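Local coordinates for protein 2-Cys Peroxiredoxin (Plasmodium vivax SaI-1, PDB 2I81) that probably reduces hydrogen peroxide and other hydroperoxides through a reactive cysteine thiol, as 2-Cys peroxiredoxins of the AhpC/TSA family do, at residues 53-59 with 86-92; 81-87 with 171-176. All coordinates share one frame; numbering follows the deposited sequence.

Interaction 1. Residues 53-59 with 86-92; sequences KYVLLYF and NVELLGC
Strand 54-59 runs parallel to 87-92, their axes 4.4 Å apart at closest, with Y54 level with V87 and F59 with C92. Six N-H···O bonds form the ladder: it starts with Y54 N to N86 O, passes through L56 N to E88 O (2.8 Å) and L90 N to L56 O, and closes with C92 N to Y58 O, the most bent at 133°. Y54, L56 and Y58 share a face with V87 and L89. There the L56 and L89 side chains run alongside each other in the same direction, CD2 to CD2 at 3.8 Å. The Y58 ring is swung over the neighbouring strand, with CG flanked by its own N and C (chi1 78°), and covers G91, whose CA sits 3.5 Å from the ring centroid in a CH-pi contact. The Y58 hydroxyl is hydrogen-bonded to H118. The two strands lie inside the mixed sheet of the thioredoxin-like peroxiredoxin fold, flanked by strands 140-148 and 119-122, and the chain between them is largely helical. On the other face L57 CD2 meets C92 CB at 3.6 Å, V55 CG1 touches L90 CD1, and C92 SG approaches the F59 ring obliquely, 3.8 Å from CE2. At the start of the ladder K53 NZ stays 4.3 Å from E88 OE1, too far for a salt bridge, and a water links K53 NZ to V87 O.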
loop_
_atom_site.group_PDB
_atom_site.type_symbol
_atom_site.label_atom_id
_atom_site.label_comp_id
_atom_site.label_asym_id
_atom_site.label_seq_id
_atom_site.Cartn_x
_atom_site.Cartn_y
_atom_site.Cartn_z
ATOM N N LYS A 53 35.007 -14.417 -25.417
ATOM C CA LYS A 53 35.554 -15.471 -24.557
ATOM C C LYS A 53 34.757 -15.770 -23.285
ATOM O O LYS A 53 33.930 -14.968 -22.839
ATOM C CB LYS A 53 37.035 -15.208 -24.225
ATOM C CG LYS A 53 37.358 -13.805 -23.720
ATOM C CD LYS A 53 38.787 -13.392 -24.076
ATOM C CE LYS A 53 39.823 -13.939 -23.092
ATOM N NZ LYS A 53 40.160 -15.375 -23.315
ATOM N N TYR A 54 35.028 -16.948 -22.725
ATOM C CA TYR A 54 34.426 -17.409 -21.481
ATOM C C TYR A 54 35.005 -16.634 -20.306
ATOM O O TYR A 54 36.157 -16.201 -20.346
ATOM C CB TYR A 54 34.695 -18.903 -21.283
ATOM C CG TYR A 54 34.208 -19.795 -22.405
ATOM C CD1 TYR A 54 33.022 -20.517 -22.281
ATOM C CD2 TYR A 54 34.938 -19.930 -23.588
ATOM C CE1 TYR A 54 32.569 -21.341 -23.307
ATOM C CE2 TYR A 54 34.495 -20.749 -24.620
ATOM C CZ TYR A 54 33.312 -21.452 -24.473
ATOM O OH TYR A 54 32.875 -22.262 -25.494
ATOM N N VAL A 55 34.200 -16.458 -19.263
ATOM C CA VAL A 55 34.638 -15.735 -18.075
ATOM C C VAL A 55 34.548 -16.630 -16.846
ATOM O O VAL A 55 33.488 -17.188 -16.550
ATOM C CB VAL A 55 33.807 -14.442 -17.843
ATOM C CG1 VAL A 55 34.302 -13.688 -16.613
ATOM C CG2 VAL A 55 33.855 -13.537 -19.067
ATOM N N LEU A 56 35.670 -16.776 -16.148
ATOM C CA LEU A 56 35.667 -17.400 -14.835
ATOM C C LEU A 56 35.830 -16.305 -13.786
ATOM O O LEU A 56 36.945 -15.867 -13.488
ATOM C CB LEU A 56 36.767 -18.462 -14.716
ATOM C CG LEU A 56 36.600 -19.541 -13.636
ATOM C CD1 LEU A 56 37.335 -20.810 -14.031
ATOM C CD2 LEU A 56 37.059 -19.062 -12.263
ATOM N N LEU A 57 34.699 -15.853 -13.252
ATOM C CA LEU A 57 34.692 -14.878 -12.177
ATOM C C LEU A 57 34.823 -15.638 -10.866
ATOM O O LEU A 57 33.966 -16.464 -10.536
ATOM C CB LEU A 57 33.389 -14.073 -12.196
ATOM C CG LEU A 57 33.391 -12.584 -11.826
ATOM C CD1 LEU A 57 31.961 -12.071 -11.676
ATOM C CD2 LEU A 57 34.211 -12.272 -10.576
ATOM N N TYR A 58 35.898 -15.377 -10.126
ATOM C CA TYR A 58 36.057 -15.985 -8.809
ATOM C C TYR A 58 36.130 -14.949 -7.694
ATOM O O TYR A 58 36.872 -13.970 -7.786
ATOM C CB TYR A 58 37.234 -16.976 -8.767
ATOM C CG TYR A 58 38.623 -16.380 -8.657
ATOM C CD1 TYR A 58 39.370 -16.091 -9.798
ATOM C CD2 TYR A 58 39.206 -16.142 -7.411
ATOM C CE1 TYR A 58 40.652 -15.557 -9.700
ATOM C CE2 TYR A 58 40.484 -15.605 -7.303
ATOM C CZ TYR A 58 41.202 -15.317 -8.451
ATOM O OH TYR A 58 42.467 -14.788 -8.353
ATOM N N PHE A 59 35.330 -15.170 -6.657
ATOM C CA PHE A 59 35.283 -14.279 -5.507
ATOM C C PHE A 59 36.111 -14.854 -4.365
ATOM O O PHE A 59 36.185 -16.071 -4.190
ATOM C CB PHE A 59 33.838 -14.074 -5.037
ATOM C CG PHE A 59 32.940 -13.424 -6.055
ATOM C CD1 PHE A 59 32.228 -14.197 -6.970
ATOM C CD2 PHE A 59 32.782 -12.041 -6.084
ATOM C CE1 PHE A 59 31.387 -13.602 -7.910
ATOM C CE2 PHE A 59 31.942 -11.436 -7.019
ATOM C CZ PHE A 59 31.244 -12.219 -7.933
ATOM N N ASN A 86 40.281 -20.682 -23.934
ATOM C CA ASN A 86 39.706 -19.373 -24.247
ATOM C C ASN A 86 38.857 -18.804 -23.103
ATOM O O ASN A 86 37.771 -18.267 -23.331
ATOM C CB ASN A 86 38.908 -19.420 -25.565
ATOM C CG ASN A 86 38.561 -18.033 -26.097
ATOM O OD1 ASN A 86 37.434 -17.788 -26.529
ATOM N ND2 ASN A 86 39.529 -17.122 -26.065
ATOM N N VAL A 87 39.345 -18.937 -21.871
ATOM C CA VAL A 87 38.630 -18.356 -20.734
ATOM C C VAL A 87 39.417 -17.221 -20.078
ATOM O O VAL A 87 40.633 -17.317 -19.882
ATOM C CB VAL A 87 38.144 -19.418 -19.681
ATOM C CG1 VAL A 87 37.696 -20.711 -20.356
ATOM C CG2 VAL A 87 39.208 -19.710 -18.641
ATOM N N GLU A 88 38.710 -16.137 -19.773
ATOM C CA GLU A 88 39.286 -15.015 -19.048
ATOM C C GLU A 88 39.108 -15.239 -17.551
ATOM O O GLU A 88 37.999 -15.488 -17.070
ATOM C CB GLU A 88 38.646 -13.692 -19.483
ATOM C CG GLU A 88 39.192 -12.450 -18.769
ATOM C CD GLU A 88 40.563 -12.004 -19.270
ATOM O OE1 GLU A 88 40.933 -12.331 -20.417
ATOM O OE2 GLU A 88 41.271 -11.313 -18.506
ATOM N N LEU A 89 40.221 -15.149 -16.832
ATOM C CA LEU A 89 40.266 -15.396 -15.399
ATOM C C LEU A 89 40.202 -14.065 -14.649
ATOM O O LEU A 89 41.083 -13.214 -14.807
ATOM C CB LEU A 89 41.552 -16.162 -15.063
ATOM C CG LEU A 89 41.660 -17.180 -13.917
ATOM C CD1 LEU A 89 42.168 -16.532 -12.641
ATOM C CD2 LEU A 89 40.358 -17.944 -13.665
ATOM N N LEU A 90 39.153 -13.886 -13.847
ATOM C CA LEU A 90 38.943 -12.639 -13.109
ATOM C C LEU A 90 38.712 -12.886 -11.620
ATOM O O LEU A 90 37.727 -13.519 -11.233
ATOM C CB LEU A 90 37.763 -11.847 -13.695
ATOM C CG LEU A 90 37.766 -11.418 -15.169
ATOM C CD1 LEU A 90 36.440 -10.761 -15.524
ATOM C CD2 LEU A 90 38.924 -10.478 -15.486
ATOM N N GLY A 91 39.629 -12.388 -10.792
ATOM C CA GLY A 91 39.480 -12.445 -9.340
ATOM C C GLY A 91 38.726 -11.236 -8.834
ATOM O O GLY A 91 38.869 -10.143 -9.381
ATOM N N CYS A 92 37.921 -11.422 -7.792
ATOM C CA CYS A 92 37.110 -10.329 -7.266
ATOM C C CYS A 92 36.994 -10.360 -5.749
ATOM O O CYS A 92 36.660 -11.390 -5.161
ATOM C CB CYS A 92 35.716 -10.342 -7.900
ATOM S SG CYS A 92 34.694 -8.904 -7.514
HETATM O O HOH W 1 42.087 -16.864 -22.198
#

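Interaction 2. Residues 81-87 with 171-176; sequences AFHERNV and ILRIID
R85 and D176 meet in a salt bridge, NH1 to OD1 at 2.9 Å and 160°. The carboxylate oxygen offers its syn lone pair and lies in the guanidinium plane, although the two flat groups are turned 41° apart. Beneath this ion pair the contact is apolar. F82 presents one edge to helix 168-184, with I171 CD1 3.7 Å from CZ and I175 CD1 3.9 Å from CE2, while L172 CD1 comes obliquely to within 3.4 Å of CE2. The same L172 methyl lies over one face of the R85 guanidinium, and I175 CG2 touches both R85 CD and V87 CG1. What sets the guanidinium is the helix end: R85 NE donates to A81 O at 2.6 Å, the acceptor again close to its plane, and the R85 side chain kinks at chi3 (-96°) to serve both A81 O and D176. A Schellman motif, with N86 at its C-prime position, ends helix 79-84 and turns the chain into the next strand. Further out, Q179 NE2 hydrogen-bonds to R85 O, and L75 of helix 67-77 packs on F82. With NE and NH1 bonded in nearly one plane, rotation of the guanidinium is probably restricted, and D176 may be favoured as a carboxylate.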
loop_
_atom_site.group_PDB
_atom_site.type_symbol
_atom_site.label_atom_id
_atom_site.label_comp_id
_atom_site.label_asym_id
_atom_site.label_seq_id
_atom_site.Cartn_x
_atom_site.Cartn_y
_atom_site.Cartn_z
ATOM N N ALA A 81 46.559 -23.021 -18.910
ATOM C CA ALA A 81 45.465 -23.975 -19.080
ATOM C C ALA A 81 44.150 -23.246 -19.362
ATOM O O ALA A 81 43.295 -23.763 -20.082
ATOM C CB ALA A 81 45.337 -24.872 -17.858
ATOM N N PHE A 82 44.002 -22.046 -18.800
ATOM C CA PHE A 82 42.827 -21.207 -19.052
ATOM C C PHE A 82 42.878 -20.508 -20.409
ATOM O O PHE A 82 41.840 -20.333 -21.053
ATOM C CB PHE A 82 42.644 -20.160 -17.950
ATOM C CG PHE A 82 42.310 -20.737 -16.606
ATOM C CD1 PHE A 82 43.236 -20.681 -15.574
ATOM C CD2 PHE A 82 41.072 -21.327 -16.365
ATOM C CE1 PHE A 82 42.942 -21.207 -14.322
ATOM C CE2 PHE A 82 40.767 -21.855 -15.117
ATOM C CZ PHE A 82 41.706 -21.794 -14.094
ATOM N N HIS A 83 44.075 -20.094 -20.832
ATOM C CA HIS A 83 44.254 -19.467 -22.146
ATOM C C HIS A 83 43.931 -20.440 -23.273
ATOM O O HIS A 83 43.319 -20.057 -24.274
ATOM C CB HIS A 83 45.675 -18.924 -22.326
ATOM C CG HIS A 83 45.978 -17.716 -21.495
ATOM N ND1 HIS A 83 45.017 -16.791 -21.142
ATOM C CD2 HIS A 83 47.141 -17.271 -20.968
ATOM C CE1 HIS A 83 45.575 -15.837 -20.419
ATOM N NE2 HIS A 83 46.863 -16.103 -20.300
ATOM N N GLU A 84 44.348 -21.693 -23.098
ATOM C CA GLU A 84 44.044 -22.769 -24.039
ATOM C C GLU A 84 42.545 -22.934 -24.250
ATOM O O GLU A 84 42.092 -23.206 -25.365
ATOM C CB GLU A 84 44.615 -24.096 -23.541
ATOM C CG GLU A 84 46.093 -24.287 -23.803
ATOM C CD GLU A 84 46.462 -25.752 -23.945
ATOM O OE1 GLU A 84 46.945 -26.135 -25.032
ATOM O OE2 GLU A 84 46.261 -26.523 -22.980
ATOM N N ARG A 85 41.785 -22.767 -23.170
ATOM C CA ARG A 85 40.346 -22.993 -23.189
ATOM C C ARG A 85 39.561 -21.724 -23.516
ATOM O O ARG A 85 38.331 -21.702 -23.412
ATOM C CB ARG A 85 39.897 -23.607 -21.857
ATOM C CG ARG A 85 40.018 -25.129 -21.816
ATOM C CD ARG A 85 40.316 -25.646 -20.413
ATOM N NE ARG A 85 41.747 -25.859 -20.196
ATOM C CZ ARG A 85 42.343 -27.050 -20.156
ATOM N NH1 ARG A 85 41.637 -28.165 -20.309
ATOM N NH2 ARG A 85 43.651 -27.127 -19.953
ATOM N N ASN A 86 40.281 -20.682 -23.934
ATOM C CA ASN A 86 39.706 -19.373 -24.247
ATOM C C ASN A 86 38.857 -18.804 -23.103
ATOM O O ASN A 86 37.771 -18.267 -23.331
ATOM C CB ASN A 86 38.908 -19.420 -25.565
ATOM C CG ASN A 86 38.561 -18.033 -26.097
ATOM O OD1 ASN A 86 37.434 -17.788 -26.529
ATOM N ND2 ASN A 86 39.529 -17.122 -26.065
ATOM N N VAL A 87 39.345 -18.937 -21.871
ATOM C CA VAL A 87 38.630 -18.356 -20.734
ATOM C C VAL A 87 39.417 -17.221 -20.078
ATOM O O VAL A 87 40.633 -17.317 -19.882
ATOM C CB VAL A 87 38.144 -19.418 -19.681
ATOM C CG1 VAL A 87 37.696 -20.711 -20.356
ATOM C CG2 VAL A 87 39.208 -19.710 -18.641
ATOM N N ILE A 171 37.431 -26.929 -11.717
ATOM C CA ILE A 171 36.828 -25.991 -12.664
ATOM C C ILE A 171 37.292 -26.194 -14.053
ATOM O O ILE A 171 36.595 -25.900 -14.970
ATOM C CB ILE A 171 36.973 -24.459 -12.397
ATOM C CG1 ILE A 171 38.044 -24.103 -11.435
ATOM C CG2 ILE A 171 35.660 -23.726 -12.362
ATOM C CD1 ILE A 171 39.199 -23.644 -12.063
ATOM N N LEU A 172 38.508 -26.636 -14.197
ATOM C CA LEU A 172 39.010 -26.969 -15.482
ATOM C C LEU A 172 38.277 -28.124 -16.119
ATOM O O LEU A 172 37.945 -28.061 -17.257
ATOM C CB LEU A 172 40.488 -27.231 -15.394
ATOM C CG LEU A 172 41.574 -26.275 -15.841
ATOM C CD1 LEU A 172 41.214 -25.003 -16.424
ATOM C CD2 LEU A 172 42.561 -26.124 -14.809
ATOM N N ARG A 173 38.007 -29.159 -15.348
ATOM C CA ARG A 173 37.184 -30.289 -15.785
ATOM C C ARG A 173 35.780 -29.814 -16.162
ATOM O O ARG A 173 35.212 -30.264 -17.160
ATOM C CB ARG A 173 37.104 -31.359 -14.691
ATOM C CG ARG A 173 36.443 -32.660 -15.140
ATOM C CD ARG A 173 36.041 -33.545 -13.963
ATOM N NE ARG A 173 34.907 -33.006 -13.210
ATOM C CZ ARG A 173 33.625 -33.202 -13.515
ATOM N NH1 ARG A 173 33.281 -33.930 -14.572
ATOM N NH2 ARG A 173 32.679 -32.662 -12.756
ATOM N N ILE A 174 35.236 -28.905 -15.351
ATOM C CA ILE A 174 33.931 -28.284 -15.603
ATOM C C ILE A 174 33.938 -27.526 -16.933
ATOM O O ILE A 174 33.026 -27.687 -17.748
ATOM C CB ILE A 174 33.511 -27.340 -14.430
ATOM C CG1 ILE A 174 33.235 -28.134 -13.141
ATOM C CG2 ILE A 174 32.310 -26.473 -14.807
ATOM C CD1 ILE A 174 32.098 -29.160 -13.223
ATOM N N ILE A 175 34.976 -26.713 -17.140
ATOM C CA ILE A 175 35.173 -25.972 -18.390
ATOM C C ILE A 175 35.254 -26.934 -19.576
ATOM O O ILE A 175 34.625 -26.706 -20.611
ATOM C CB ILE A 175 36.447 -25.075 -18.344
ATOM C CG1 ILE A 175 36.300 -23.975 -17.287
ATOM C CG2 ILE A 175 36.721 -24.439 -19.710
ATOM C CD1 ILE A 175 37.617 -23.354 -16.842
ATOM N N ASP A 176 36.018 -28.013 -19.407
ATOM C CA ASP A 176 36.153 -29.048 -20.430
ATOM C C ASP A 176 34.820 -29.716 -20.765
ATOM O O ASP A 176 34.531 -29.971 -21.934
ATOM C CB ASP A 176 37.181 -30.103 -20.005
ATOM C CG ASP A 176 38.616 -29.621 -20.152
ATOM O OD1 ASP A 176 38.859 -28.647 -20.897
ATOM O OD2 ASP A 176 39.509 -30.226 -19.523
#

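Interaction 1 belongs to the buried centre of the sheet, whereas interaction 2, only partly buried, fixes helices 79-84 and 168-184 beside it. They share N86 and V87, where the helix end of one becomes the strand start of the other. L56 joins them most directly: its CD1 packs on F82 CE2 at 3.7 Å and also reaches I171 and I175, so the part of its face round L56 and V87 is covered by the helical contact. Backbone bonds dominate 53-59 with 86-92, where K53 and E88 sit at the ladder's partly exposed N-terminal end; 81-87 with 171-176 relies on side chains alone, apolar toward the sheet and ionic at its more exposed margin.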